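Local atomic coordinates of adenine phosphoribosyltransferase (Giardia intestinalis, PDB entry 1L1Q), a protein that catalyses the transfer of a phosphoribosyl group from PRPP to adenine, giving AMP and pyrophosphate in purine salvage. Residues A47-K50 / D51-I54. Residues are numbered along the deposited sequence; the frame is centred on the assembly and turned at random.
Sequences AHYK and DVPI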
loop_
_atom_site.group_PDB
_atom_site.type_symbol
_atom_site.label_atom_id
_atom_site.label_comp_id
_atom_site.label_asym_id
_atom_site.label_seq_id
_atom_site.Cartn_x
_atom_site.Cartn_y
_atom_site.Cartn_z
ATOM N N ALA A 47 0.144 -6.111 19.112
ATOM C CA ALA A 47 0.336 -6.421 20.519
ATOM C C ALA A 47 1.465 -5.550 21.056
ATOM O O ALA A 47 1.385 -5.017 22.159
ATOM C CB ALA A 47 0.681 -7.897 20.701
ATOM N N HIS A 48 2.510 -5.390 20.253
ATOM C CA HIS A 48 3.669 -4.599 20.646
ATOM C C HIS A 48 3.386 -3.127 20.970
ATOM O O HIS A 48 4.024 -2.551 21.847
ATOM C CB HIS A 48 4.739 -4.689 19.555
ATOM C CG HIS A 48 6.075 -4.167 19.976
ATOM N ND1 HIS A 48 6.392 -2.827 19.955
ATOM C CD2 HIS A 48 7.174 -4.806 20.440
ATOM C CE1 HIS A 48 7.630 -2.662 20.384
ATOM N NE2 HIS A 48 8.128 -3.848 20.686
ATOM N N TYR A 49 2.422 -2.525 20.284
ATOM C CA TYR A 49 2.106 -1.122 20.507
ATOM C C TYR A 49 0.790 -0.891 21.240
ATOM O O TYR A 49 0.284 0.232 21.285
ATOM C CB TYR A 49 2.083 -0.383 19.164
ATOM C CG TYR A 49 3.419 -0.400 18.457
ATOM C CD1 TYR A 49 3.705 -1.341 17.472
ATOM C CD2 TYR A 49 4.406 0.517 18.787
ATOM C CE1 TYR A 49 4.953 -1.361 16.827
ATOM C CE2 TYR A 49 5.647 0.504 18.156
ATOM C CZ TYR A 49 5.916 -0.431 17.180
ATOM O OH TYR A 49 7.149 -0.431 16.565
ATOM N N LYS A 50 0.251 -1.956 21.821
ATOM C CA LYS A 50 -1.015 -1.905 22.545
ATOM C C LYS A 50 -1.078 -0.796 23.593
ATOM O O LYS A 50 -2.126 -0.180 23.788
ATOM C CB LYS A 50 -1.267 -3.268 23.201
ATOM C CG LYS A 50 -2.554 -3.387 24.000
ATOM C CD LYS A 50 -2.845 -4.859 24.310
ATOM C CE LYS A 50 -1.673 -5.539 25.016
ATOM N NZ LYS A 50 -1.890 -7.013 25.174
ATOM N N ASP A 51 0.038 -0.539 24.265
ATOM C CA ASP A 51 0.071 0.500 25.286
ATOM C C ASP A 51 0.757 1.798 24.853
ATOM O O ASP A 51 0.991 2.681 25.683
ATOM C CB ASP A 51 0.732 -0.046 26.557
ATOM C CG ASP A 51 -0.184 -0.984 27.333
ATOM O OD1 ASP A 51 -0.747 -1.919 26.725
ATOM O OD2 ASP A 51 -0.341 -0.789 28.557
ATOM N N VAL A 52 1.079 1.915 23.564
ATOM C CA VAL A 52 1.722 3.124 23.031
ATOM C C VAL A 52 0.633 3.980 22.372
ATOM O O VAL A 52 -0.090 3.514 21.485
ATOM C CB VAL A 52 2.808 2.763 21.996
ATOM C CG1 VAL A 52 3.476 4.025 21.466
ATOM C CG2 VAL A 52 3.844 1.846 22.639
ATOM N N PRO A 53 0.503 5.247 22.797
ATOM C CA PRO A 53 -0.517 6.147 22.246
ATOM C C PRO A 53 -0.302 6.656 20.823
ATOM O O PRO A 53 -0.360 7.859 20.570
ATOM C CB PRO A 53 -0.554 7.279 23.269
ATOM C CG PRO A 53 0.891 7.401 23.659
ATOM C CD PRO A 53 1.340 5.944 23.796
ATOM N N ILE A 54 -0.056 5.735 19.899
ATOM C CA ILE A 54 0.148 6.065 18.488
ATOM C C ILE A 54 -1.073 6.834 17.970
ATOM O O ILE A 54 -2.208 6.495 18.319
ATOM C CB ILE A 54 0.284 4.771 17.650
ATOM C CG1 ILE A 54 1.500 3.961 18.118
ATOM C CG2 ILE A 54 0.355 5.102 16.159
ATOM C CD1 ILE A 54 2.824 4.683 17.979
#
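Tyr49 and Val52 stand side by side on the same flank of a tight reversal, both side chains heading the same way, and the methyl CG2 of Val52 comes to 4.1 Å from CD2 of the tyrosine ring. The methyl approaches obliquely, and it also lies 4.0 Å from Tyr49 CA, so it settles against the root of the side chain as well as the ring. Two torsions set this up: Tyr49 carries its ring anti to its own carbonyl carbon (chi1 -62°), while Val52 has CG1 anti to the backbone N (chi1 -179°), which leaves CG2 beside that nitrogen and close to the tyrosine.

The backbone ties the pair together. Val52 N donates to Tyr49 O at 2.9 Å, closing a type I beta turn over Lys50 and Asp51.

At the corner, Lys50 and Asp51 also run alongside each other, on the exposed side of the turn. Asp51 OD1 rests 3.6 Å from Lys50 CG, against the aliphatic part of the chain, whereas the ammonium NZ stays 5.4 Å from the same oxygen. The charges may attract each other weakly at that distance, without forming a salt bridge.

Tyr49 is buried, lying against Tyr151 and Asn153 of strand 150-154 and Leu121 of strand 120-124; Val52 and Ile54 also touch Tyr151. Just beyond, Pro53 centres an inverse gamma turn, with Ile54 N bonded to Val52 O. The whole is a helix-to-strand connection of the phosphoribosyltransferase fold: a type I turn leads the chain from the end of helix 35-48 towards strand 56-60 of the central sheet.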